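Local structure of penicillin-binding protein 2 (Pbp2) (Helicobacter pylori, 5LP5) at residues A[252-257]-A[576-581]; A[262-267]-A[440-445]; A[558-563]-A[569-574]. The protein probably acts as a penicillin-binding transpeptidase in peptidoglycan synthesis and forms a core cell wall synthesis complex with MreC. All blocks are in the same frame, centred on the assembly; numbering follows the deposited sequence.

How the interactions relate
All three contacts are buried, apolar and free of hydrogen bonds across their segments. They serve the same antiparallel sheet. Interactions 1 and 3 lie on one face, where helix 572-584 packs on the neighbouring strands 252-258 and 556-562. Interaction 2 lies on the other face, where helix 441-453 meets the edge strand 264-270. Its centre lies about 9 Å from the centre of the chain, against about 15 and 18 Å for the centres of interactions 1 and 3. Interaction 3 includes the partly exposed Leu-574. The chemistry shifts with position: a bent methionine in interaction 1, leucines alone in interaction 2, and beta-branched strand residues against two leucines in interaction 3.

Interaction 1 of 3, residues A[252-257]-A[576-581]; sequences GAILVM and VKMSNK
The strand 252-257 runs beside the helix 576-581 at its closest where Val-256 faces Met-578, with 8.8 Å between the two CA atoms. Three side chains meet between them. Met-578 supplies the whole helix side of the contact. It starts with CG anti to the backbone N (chi1 -175°) and then bends at both following torsions. The bends let the base of the chain, at CG, meet one strand residue and the terminal methyl CE another. Its CG lies 3.9 Å from Val-256 CG2, and its CE lies 4.0 Å from Ile-254 CD1. Both pairs approach tip to tip. Ile-254 is extended, which carries CD1 out to the methionine methyl. Ile-254 and Val-256 are two apart on the strand and point to the same side. Leu-255, between them, points to the other face and packs on Pro-441, Leu-442 and Leu-445 of helix 441-453. Ile-254 also touches Ala-243 of helix 237-246, so that helix shares this face with the C-terminal one. Within the C-terminal helix, Val-576 O takes two donors, Asn-580 N at 2.8 Å and Ser-579 OG at 2.9 Å. No hydrogen bond crosses the contact. Between these two segments the contact rests on apolar packing, 121 Å² in all, and no directional bond sets how they sit.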
ATOM      1  N   GLY A 252      23.232  21.463   2.312  1.00 34.32           N
ATOM      2  CA  GLY A 252      22.769  22.326   3.390  1.00 31.73           C
ATOM      3  C   GLY A 252      21.366  21.957   3.797  1.00 28.97           C
ATOM      4  O   GLY A 252      21.016  20.784   3.800  1.00 27.04           O
ATOM      5  N   ALA A 253      20.576  22.963   4.153  1.00 27.93           N
ATOM      6  CA  ALA A 253      19.231  22.736   4.663  1.00 28.11           C
ATOM      7  C   ALA A 253      18.380  23.992   4.593  1.00 28.58           C
ATOM      8  O   ALA A 253      18.900  25.108   4.719  1.00 28.40           O
ATOM      9  CB  ALA A 253      19.289  22.247   6.090  1.00 27.57           C
ATOM     10  N   ILE A 254      17.074  23.791   4.409  1.00 28.24           N
ATOM     11  CA  ILE A 254      16.130  24.904   4.299  1.00 29.41           C
ATOM     12  C   ILE A 254      14.771  24.639   4.966  1.00 28.41           C
ATOM     13  O   ILE A 254      14.242  23.538   4.905  1.00 27.05           O
ATOM     14  CB  ILE A 254      15.926  25.321   2.838  1.00 29.74           C
ATOM     15  CG1 ILE A 254      14.980  26.512   2.767  1.00 30.33           C
ATOM     16  CG2 ILE A 254      15.402  24.159   2.006  1.00 29.78           C
ATOM     17  CD1 ILE A 254      15.061  27.216   1.437  1.00 32.45           C
ATOM     18  N   LEU A 255      14.224  25.675   5.596  1.00 29.46           N
ATOM     19  CA  LEU A 255      13.061  25.530   6.458  1.00 29.85           C
ATOM     20  C   LEU A 255      12.137  26.693   6.297  1.00 28.07           C
ATOM     21  O   LEU A 255      12.562  27.829   6.351  1.00 28.58           O
ATOM     22  CB  LEU A 255      13.487  25.496   7.923  1.00 33.00           C
ATOM     23  CG  LEU A 255      14.175  24.237   8.439  1.00 35.00           C
ATOM     24  CD1 LEU A 255      14.829  24.520   9.783  1.00 35.16           C
ATOM     25  CD2 LEU A 255      13.153  23.114   8.556  1.00 36.93           C
ATOM     26  N   VAL A 256      10.862  26.393   6.101  1.00 27.33           N
ATOM     27  CA  VAL A 256       9.819  27.408   6.124  1.00 27.85           C
ATOM     28  C   VAL A 256       8.867  27.040   7.241  1.00 27.51           C
ATOM     29  O   VAL A 256       8.525  25.863   7.382  1.00 25.94           O
ATOM     30  CB  VAL A 256       9.040  27.468   4.798  1.00 27.21           C
ATOM     31  CG1 VAL A 256       7.878  28.430   4.913  1.00 27.12           C
ATOM     32  CG2 VAL A 256       9.953  27.885   3.664  1.00 27.81           C
ATOM     33  N   MET A 257       8.437  28.031   8.017  1.00 28.03           N
ATOM     34  CA  MET A 257       7.570  27.748   9.149  1.00 29.64           C
ATOM     35  C   MET A 257       6.523  28.805   9.431  1.00 31.58           C
ATOM     36  O   MET A 257       6.820  29.975   9.556  1.00 33.58           O
ATOM     37  CB  MET A 257       8.398  27.557  10.402  1.00 31.05           C
ATOM     38  CG  MET A 257       7.552  27.219  11.624  1.00 32.58           C
ATOM     39  SD  MET A 257       8.479  27.000  13.153  1.00 32.44           S
ATOM     40  CE  MET A 257       9.082  28.652  13.470  1.00 33.67           C
ATOM     41  N   VAL A 576      14.726  35.150  -1.601  1.00 48.13           N
ATOM     42  CA  VAL A 576      13.692  35.803  -2.412  1.00 52.16           C
ATOM     43  C   VAL A 576      12.877  34.775  -3.166  1.00 49.41           C
ATOM     44  O   VAL A 576      11.645  34.835  -3.183  1.00 49.63           O
ATOM     45  CB  VAL A 576      14.233  36.853  -3.427  1.00 59.12           C
ATOM     46  CG1 VAL A 576      14.757  38.072  -2.690  1.00 62.01           C
ATOM     47  CG2 VAL A 576      15.308  36.268  -4.350  1.00 61.51           C
ATOM     48  N   LYS A 577      13.566  33.817  -3.769  1.00 46.45           N
ATOM     49  CA  LYS A 577      12.899  32.852  -4.618  1.00 46.25           C
ATOM     50  C   LYS A 577      11.863  32.045  -3.863  1.00 47.38           C
ATOM     51  O   LYS A 577      10.794  31.761  -4.415  1.00 51.20           O
ATOM     52  CB  LYS A 577      13.917  31.959  -5.296  1.00 45.74           C
ATOM     53  CG  LYS A 577      14.621  32.740  -6.387  1.00 47.67           C
ATOM     54  CD  LYS A 577      15.708  31.964  -7.089  1.00 47.77           C
ATOM     55  CE  LYS A 577      16.468  32.894  -8.014  1.00 48.24           C
ATOM     56  NZ  LYS A 577      17.450  32.096  -8.774  1.00 49.93           N
ATOM     57  N   MET A 578      12.171  31.694  -2.609  1.00 45.61           N
ATOM     58  CA  MET A 578      11.216  31.002  -1.745  1.00 42.69           C
ATOM     59  C   MET A 578      10.078  31.930  -1.298  1.00 43.47           C
ATOM     60  O   MET A 578       8.907  31.531  -1.334  1.00 40.60           O
ATOM     61  CB  MET A 578      11.921  30.401  -0.536  1.00 42.82           C
ATOM     62  CG  MET A 578      11.046  29.549   0.361  1.00 41.79           C
ATOM     63  SD  MET A 578      10.264  28.198  -0.521  1.00 42.11           S
ATOM     64  CE  MET A 578      11.573  26.976  -0.422  1.00 43.61           C
ATOM     65  N   SER A 579      10.412  33.158  -0.885  1.00 46.94           N
ATOM     66  CA  SER A 579       9.390  34.130  -0.435  1.00 49.37           C
ATOM     67  C   SER A 579       8.413  34.538  -1.562  1.00 50.36           C
ATOM     68  O   SER A 579       7.242  34.850  -1.298  1.00 48.82           O
ATOM     69  CB  SER A 579      10.046  35.373   0.172  1.00 51.09           C
ATOM     70  OG  SER A 579      10.610  36.182  -0.838  1.00 55.41           O
ATOM     71  N   ASN A 580       8.915  34.527  -2.801  1.00 47.12           N
ATOM     72  CA  ASN A 580       8.110  34.756  -4.000  1.00 46.30           C
ATOM     73  C   ASN A 580       7.183  33.584  -4.328  1.00 47.71           C
ATOM     74  O   ASN A 580       6.046  33.783  -4.767  1.00 49.89           O
ATOM     75  CB  ASN A 580       9.018  35.016  -5.210  1.00 45.61           C
ATOM     76  CG  ASN A 580       9.542  36.440  -5.262  1.00 45.81           C
ATOM     77  OD1 ASN A 580       9.187  37.291  -4.440  1.00 46.80           O
ATOM     78  ND2 ASN A 580      10.381  36.708  -6.247  1.00 45.96           N
ATOM     79  N   LYS A 581       7.689  32.366  -4.158  1.00 49.04           N
ATOM     80  CA  LYS A 581       6.883  31.156  -4.342  1.00 49.16           C
ATOM     81  C   LYS A 581       5.675  31.129  -3.374  1.00 49.47           C
ATOM     82  O   LYS A 581       4.600  30.673  -3.734  1.00 46.73           O
ATOM     83  CB  LYS A 581       7.768  29.914  -4.162  1.00 49.92           C
ATOM     84  CG  LYS A 581       7.096  28.558  -4.368  1.00 49.62           C
ATOM     85  CD  LYS A 581       6.515  28.374  -5.757  1.00 52.04           C
ATOM     86  CE  LYS A 581       7.579  28.336  -6.835  1.00 54.47           C
ATOM     87  NZ  LYS A 581       6.913  28.083  -8.151  1.00 55.98           N
TER

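Interaction 2 of 3, residues A[262-267]-A[440-445]; sequences GELLVA and TPLQVL
Leu-264 makes the whole strand side of this contact, and it does so right beside a kink. A classic beta bulge sets Leu-265 and Val-266 together opposite Val-256, and the strand changes direction at Leu-265. Leu-264 points toward segment 440-445. Its CD2 meets Leu-445 CD2 at 3.7 Å, and the two side chains cross obliquely. Leu-445 has CG anti to the backbone N (chi1 174°), which sends its branch toward the strand. The other methyl of Leu-264 does less: CD1 is 4.5 Å from Leu-442 CD2, a loose touch. Thus the two methyls of one leucine address two residues three apart near the start of the helix. Leu-445 also packs on Leu-255, Met-257 and Thr-559, so it spans three strands of the sheet.

The start of this helix is closed by a capping box. Gln-443 N donates to Thr-440 OG1 at 3.2 Å. Thr-440 N donates to Gln-443 OE1 at 3.1 Å, tilted 27° from the plane of the amide carbonyl. Neither N-H bond is quite straight. Gln-443 NE2 also bonds Glu-394 O, which gives the amide a grip at both its oxygen and its nitrogen. Polar groups thus fix the helix start, while leucines face the sheet. A helix packed like this on the five-stranded antiparallel sheet, across from the terminal helices, is typical of the transpeptidase fold shared by penicillin-binding proteins and serine beta-lactamases.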
ATOM      1  N   GLY A 262       3.692  26.803  14.357  1.00 31.56           N
ATOM      2  CA  GLY A 262       4.855  25.914  14.273  1.00 32.72           C
ATOM      3  C   GLY A 262       4.841  24.898  13.151  1.00 31.51           C
ATOM      4  O   GLY A 262       5.654  23.983  13.133  1.00 29.76           O
ATOM      5  N   GLU A 263       3.913  25.049  12.214  1.00 32.13           N
ATOM      6  CA  GLU A 263       3.819  24.124  11.101  1.00 33.28           C
ATOM      7  C   GLU A 263       5.008  24.327  10.152  1.00 31.45           C
ATOM      8  O   GLU A 263       5.345  25.455   9.788  1.00 31.15           O
ATOM      9  CB  GLU A 263       2.485  24.285  10.361  1.00 37.26           C
ATOM     10  CG  GLU A 263       1.297  23.657  11.080  1.00 41.44           C
ATOM     11  CD  GLU A 263      -0.018  23.739  10.306  1.00 44.41           C
ATOM     12  OE1 GLU A 263      -0.096  24.500   9.310  1.00 45.37           O
ATOM     13  OE2 GLU A 263      -0.974  23.028  10.709  1.00 46.37           O
ATOM     14  N   LEU A 264       5.648  23.223   9.777  1.00 28.90           N
ATOM     15  CA  LEU A 264       6.717  23.250   8.798  1.00 29.07           C
ATOM     16  C   LEU A 264       6.149  22.995   7.391  1.00 29.20           C
ATOM     17  O   LEU A 264       5.577  21.943   7.103  1.00 29.59           O
ATOM     18  CB  LEU A 264       7.781  22.215   9.144  1.00 28.88           C
ATOM     19  CG  LEU A 264       8.471  22.492  10.478  1.00 29.46           C
ATOM     20  CD1 LEU A 264       9.288  21.297  10.901  1.00 29.35           C
ATOM     21  CD2 LEU A 264       9.338  23.745  10.422  1.00 29.13           C
ATOM     22  N   LEU A 265       6.289  23.987   6.525  1.00 28.89           N
ATOM     23  CA  LEU A 265       5.855  23.872   5.160  1.00 29.04           C
ATOM     24  C   LEU A 265       6.992  23.333   4.294  1.00 28.40           C
ATOM     25  O   LEU A 265       6.749  22.661   3.312  1.00 26.69           O
ATOM     26  CB  LEU A 265       5.375  25.229   4.641  1.00 31.10           C
ATOM     27  CG  LEU A 265       4.235  25.934   5.403  1.00 33.21           C
ATOM     28  CD1 LEU A 265       3.921  27.313   4.826  1.00 33.54           C
ATOM     29  CD2 LEU A 265       2.975  25.095   5.410  1.00 33.86           C
ATOM     30  N   VAL A 266       8.230  23.646   4.655  1.00 29.66           N
ATOM     31  CA  VAL A 266       9.404  23.059   4.020  1.00 30.38           C
ATOM     32  C   VAL A 266      10.374  22.555   5.082  1.00 30.98           C
ATOM     33  O   VAL A 266      10.449  23.098   6.177  1.00 34.32           O
ATOM     34  CB  VAL A 266      10.125  24.092   3.147  1.00 31.87           C
ATOM     35  CG1 VAL A 266      11.353  23.492   2.495  1.00 31.20           C
ATOM     36  CG2 VAL A 266       9.175  24.635   2.087  1.00 33.17           C
ATOM     37  N   ALA A 267      11.101  21.497   4.735  1.00 31.80           N
ATOM     38  CA  ALA A 267      12.220  20.959   5.512  1.00 30.07           C
ATOM     39  C   ALA A 267      13.096  20.135   4.559  1.00 30.44           C
ATOM     40  O   ALA A 267      12.896  18.922   4.354  1.00 33.90           O
ATOM     41  CB  ALA A 267      11.726  20.116   6.664  1.00 28.96           C
ATOM     42  N   THR A 440      21.417  23.947  15.517  1.00 40.43           N
ATOM     43  CA  THR A 440      20.753  23.262  14.399  1.00 35.91           C
ATOM     44  C   THR A 440      19.959  24.293  13.621  1.00 32.02           C
ATOM     45  O   THR A 440      19.489  25.265  14.195  1.00 31.72           O
ATOM     46  CB  THR A 440      19.783  22.151  14.893  1.00 37.42           C
ATOM     47  OG1 THR A 440      18.820  22.685  15.832  1.00 40.28           O
ATOM     48  CG2 THR A 440      20.552  20.987  15.540  1.00 35.08           C
ATOM     49  N   PRO A 441      19.821  24.105  12.298  1.00 31.10           N
ATOM     50  CA  PRO A 441      18.909  24.944  11.526  1.00 30.83           C
ATOM     51  C   PRO A 441      17.524  25.076  12.130  1.00 30.05           C
ATOM     52  O   PRO A 441      16.920  26.132  12.012  1.00 31.43           O
ATOM     53  CB  PRO A 441      18.851  24.240  10.181  1.00 29.96           C
ATOM     54  CG  PRO A 441      20.211  23.664  10.030  1.00 29.28           C
ATOM     55  CD  PRO A 441      20.648  23.269  11.413  1.00 30.35           C
ATOM     56  N   LEU A 442      17.042  24.035  12.803  1.00 29.56           N
ATOM     57  CA  LEU A 442      15.780  24.148  13.540  1.00 29.26           C
ATOM     58  C   LEU A 442      15.840  25.221  14.645  1.00 31.29           C
ATOM     59  O   LEU A 442      14.930  26.041  14.773  1.00 32.22           O
ATOM     60  CB  LEU A 442      15.347  22.794  14.103  1.00 27.53           C
ATOM     61  CG  LEU A 442      14.529  21.903  13.143  1.00 26.78           C
ATOM     62  CD1 LEU A 442      14.329  20.500  13.729  1.00 27.24           C
ATOM     63  CD2 LEU A 442      13.169  22.480  12.806  1.00 26.28           C
ATOM     64  N   GLN A 443      16.910  25.219  15.426  1.00 34.21           N
ATOM     65  CA  GLN A 443      17.072  26.188  16.517  1.00 36.13           C
ATOM     66  C   GLN A 443      17.021  27.619  16.006  1.00 35.67           C
ATOM     67  O   GLN A 443      16.321  28.475  16.589  1.00 34.32           O
ATOM     68  CB  GLN A 443      18.374  25.923  17.305  1.00 38.81           C
ATOM     69  CG  GLN A 443      18.225  24.743  18.273  1.00 40.52           C
ATOM     70  CD  GLN A 443      19.497  24.332  18.982  1.00 39.46           C
ATOM     71  OE1 GLN A 443      20.594  24.415  18.432  1.00 36.90           O
ATOM     72  NE2 GLN A 443      19.347  23.873  20.218  1.00 38.53           N
ATOM     73  N   VAL A 444      17.732  27.865  14.901  1.00 34.87           N
ATOM     74  CA  VAL A 444      17.800  29.209  14.294  1.00 34.54           C
ATOM     75  C   VAL A 444      16.414  29.662  13.829  1.00 34.05           C
ATOM     76  O   VAL A 444      16.026  30.816  14.038  1.00 34.43           O
ATOM     77  CB  VAL A 444      18.773  29.227  13.106  1.00 34.78           C
ATOM     78  CG1 VAL A 444      18.789  30.590  12.435  1.00 35.66           C
ATOM     79  CG2 VAL A 444      20.176  28.848  13.559  1.00 35.33           C
ATOM     80  N   LEU A 445      15.678  28.736  13.209  1.00 33.21           N
ATOM     81  CA  LEU A 445      14.309  28.963  12.735  1.00 31.59           C
ATOM     82  C   LEU A 445      13.340  29.320  13.856  1.00 31.85           C
ATOM     83  O   LEU A 445      12.577  30.302  13.729  1.00 33.57           O
ATOM     84  CB  LEU A 445      13.796  27.715  12.005  1.00 30.45           C
ATOM     85  CG  LEU A 445      12.327  27.713  11.565  1.00 30.12           C
ATOM     86  CD1 LEU A 445      12.098  28.532  10.309  1.00 29.97           C
ATOM     87  CD2 LEU A 445      11.854  26.294  11.346  1.00 29.98           C
TER

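Interaction 3 of 3, residues A[558-563]-A[569-574]; sequences ITILVE and SKLGGL
The flat groups where Leu-571 meets Ile-560 and Val-562 are backbone peptides; no ring or side-chain amide takes part. Leu-571 CD1 comes up to the strand backbone, 4.1 Å from Val-562 N and 4.2 Å from Ile-560 O. On the far face of this strand, Thr-559 and Leu-561 turn to helix 441-453. Along its edges, the strand bonds through its backbone to strands 252-258 and 542-549.

Leu-571 spreads its methyls over both strand residues. Its CD2 meets Val-562 CG2 at 3.4 Å, the two side chains crossing at a slant. Its CD1 meets Ile-560 CG2 at 4.2 Å, the side chains sliding past each other in opposite directions. The C-terminal helix lying on the central strands of the sheet is a feature of the penicillin-binding protein fold. Here it follows strand 556-562 after a short connection, and Leu-571 stands at its N-cap position.

One turn on, Leu-574 reaches the same two residues. Its CD1 is 4.1 Å from Val-562 CG2, and the two side chains cross at about a right angle. With CG1 anti to the carbonyl carbon (chi1 -62°), Ile-560 brings CD1 to 4.4 Å from Leu-574 CB. Phe-247 also packs on Ile-560 and Val-562.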
ATOM      1  N   ILE A 558      11.748  31.826   7.566  1.00 39.25           N
ATOM      2  CA  ILE A 558      12.506  30.987   6.650  1.00 38.20           C
ATOM      3  C   ILE A 558      13.928  30.963   7.144  1.00 37.14           C
ATOM      4  O   ILE A 558      14.407  31.971   7.603  1.00 42.42           O
ATOM      5  CB  ILE A 558      12.485  31.564   5.234  1.00 39.29           C
ATOM      6  CG1 ILE A 558      11.035  31.681   4.754  1.00 38.71           C
ATOM      7  CG2 ILE A 558      13.323  30.706   4.305  1.00 39.69           C
ATOM      8  CD1 ILE A 558      10.854  32.231   3.355  1.00 40.28           C
ATOM      9  N   THR A 559      14.595  29.820   7.058  1.00 34.24           N
ATOM     10  CA  THR A 559      15.956  29.689   7.543  1.00 32.68           C
ATOM     11  C   THR A 559      16.723  28.811   6.562  1.00 34.48           C
ATOM     12  O   THR A 559      16.310  27.691   6.251  1.00 32.91           O
ATOM     13  CB  THR A 559      16.000  29.059   8.949  1.00 32.27           C
ATOM     14  OG1 THR A 559      15.445  29.960   9.921  1.00 31.96           O
ATOM     15  CG2 THR A 559      17.431  28.744   9.360  1.00 32.55           C
ATOM     16  N   ILE A 560      17.843  29.333   6.072  1.00 37.25           N
ATOM     17  CA  ILE A 560      18.598  28.678   5.000  1.00 38.71           C
ATOM     18  C   ILE A 560      20.047  28.555   5.393  1.00 39.01           C
ATOM     19  O   ILE A 560      20.616  29.487   5.946  1.00 39.14           O
ATOM     20  CB  ILE A 560      18.507  29.461   3.671  1.00 40.50           C
ATOM     21  CG1 ILE A 560      17.053  29.533   3.209  1.00 42.05           C
ATOM     22  CG2 ILE A 560      19.351  28.804   2.583  1.00 39.89           C
ATOM     23  CD1 ILE A 560      16.793  30.539   2.112  1.00 43.90           C
ATOM     24  N   LEU A 561      20.630  27.397   5.093  1.00 40.20           N
ATOM     25  CA  LEU A 561      22.026  27.126   5.393  1.00 42.42           C
ATOM     26  C   LEU A 561      22.707  26.358   4.257  1.00 43.67           C
ATOM     27  O   LEU A 561      22.348  25.210   3.994  1.00 46.83           O
ATOM     28  CB  LEU A 561      22.121  26.313   6.673  1.00 42.81           C
ATOM     29  CG  LEU A 561      23.510  25.728   6.906  1.00 45.96           C
ATOM     30  CD1 LEU A 561      24.454  26.731   7.544  1.00 46.62           C
ATOM     31  CD2 LEU A 561      23.369  24.513   7.776  1.00 45.62           C
ATOM     32  N   VAL A 562      23.693  26.976   3.604  1.00 43.93           N
ATOM     33  CA  VAL A 562      24.427  26.294   2.530  1.00 45.47           C
ATOM     34  C   VAL A 562      25.838  25.937   2.971  1.00 45.57           C
ATOM     35  O   VAL A 562      26.660  26.814   3.233  1.00 47.41           O
ATOM     36  CB  VAL A 562      24.506  27.122   1.227  1.00 45.46           C
ATOM     37  CG1 VAL A 562      25.350  26.408   0.183  1.00 43.27           C
ATOM     38  CG2 VAL A 562      23.119  27.371   0.667  1.00 46.68           C
ATOM     39  N   GLU A 563      26.119  24.642   3.042  1.00 45.60           N
ATOM     40  CA  GLU A 563      27.437  24.193   3.437  1.00 46.05           C
ATOM     41  C   GLU A 563      28.477  24.748   2.473  1.00 49.10           C
ATOM     42  O   GLU A 563      28.335  24.621   1.258  1.00 48.54           O
ATOM     43  CB  GLU A 563      27.508  22.663   3.514  1.00 44.15           C
ATOM     44  CG  GLU A 563      26.879  22.108   4.785  1.00 41.26           C
ATOM     45  CD  GLU A 563      27.025  20.606   4.913  1.00 39.65           C
ATOM     46  OE1 GLU A 563      27.753  20.009   4.112  1.00 43.58           O
ATOM     47  OE2 GLU A 563      26.416  20.011   5.813  1.00 38.35           O
ATOM     48  N   SER A 569      25.487  36.679   2.920  1.00 58.69           N
ATOM     49  CA  SER A 569      24.843  37.589   1.985  1.00 60.02           C
ATOM     50  C   SER A 569      24.615  36.933   0.625  1.00 57.70           C
ATOM     51  O   SER A 569      23.638  37.222  -0.051  1.00 58.45           O
ATOM     52  CB  SER A 569      25.707  38.837   1.822  1.00 64.74           C
ATOM     53  OG  SER A 569      25.062  39.824   1.038  1.00 75.76           O
ATOM     54  N   LYS A 570      25.505  36.018   0.256  1.00 57.89           N
ATOM     55  CA  LYS A 570      25.433  35.264  -0.999  1.00 59.17           C
ATOM     56  C   LYS A 570      24.160  34.400  -1.116  1.00 53.77           C
ATOM     57  O   LYS A 570      23.904  33.818  -2.156  1.00 52.32           O
ATOM     58  CB  LYS A 570      26.694  34.383  -1.081  1.00 62.51           C
ATOM     59  CG  LYS A 570      27.309  34.150  -2.458  1.00 67.53           C
ATOM     60  CD  LYS A 570      28.848  34.136  -2.395  1.00 70.91           C
ATOM     61  CE  LYS A 570      29.497  32.870  -2.964  1.00 74.27           C
ATOM     62  NZ  LYS A 570      29.045  32.522  -4.340  1.00 78.83           N
ATOM     63  N   LEU A 571      23.376  34.325  -0.049  1.00 53.39           N
ATOM     64  CA  LEU A 571      22.177  33.499  -0.013  1.00 54.54           C
ATOM     65  C   LEU A 571      20.868  34.278  -0.123  1.00 55.91           C
ATOM     66  O   LEU A 571      19.781  33.702   0.023  1.00 55.09           O
ATOM     67  CB  LEU A 571      22.140  32.719   1.298  1.00 53.59           C
ATOM     68  CG  LEU A 571      23.267  31.740   1.556  1.00 53.75           C
ATOM     69  CD1 LEU A 571      22.932  30.977   2.837  1.00 53.53           C
ATOM     70  CD2 LEU A 571      23.424  30.793   0.369  1.00 53.71           C
ATOM     71  N   GLY A 572      20.961  35.582  -0.356  1.00 58.12           N
ATOM     72  CA  GLY A 572      19.774  36.402  -0.555  1.00 57.28           C
ATOM     73  C   GLY A 572      18.988  36.029  -1.800  1.00 55.80           C
ATOM     74  O   GLY A 572      17.780  36.202  -1.832  1.00 49.51           O
ATOM     75  N   GLY A 573      19.672  35.518  -2.824  1.00 57.17           N
ATOM     76  CA  GLY A 573      19.016  35.145  -4.078  1.00 58.86           C
ATOM     77  C   GLY A 573      18.117  33.930  -3.922  1.00 59.21           C
ATOM     78  O   GLY A 573      17.170  33.737  -4.700  1.00 62.48           O
ATOM     79  N   LEU A 574      18.410  33.129  -2.898  1.00 56.57           N
ATOM     80  CA  LEU A 574      17.636  31.924  -2.593  1.00 52.34           C
ATOM     81  C   LEU A 574      16.448  32.263  -1.699  1.00 47.17           C
ATOM     82  O   LEU A 574      15.356  31.728  -1.891  1.00 47.77           O
ATOM     83  CB  LEU A 574      18.507  30.854  -1.919  1.00 52.59           C
ATOM     84  CG  LEU A 574      19.740  30.311  -2.660  1.00 54.13           C
ATOM     85  CD1 LEU A 574      20.419  29.254  -1.792  1.00 54.09           C
ATOM     86  CD2 LEU A 574      19.428  29.742  -4.043  1.00 53.18           C
TER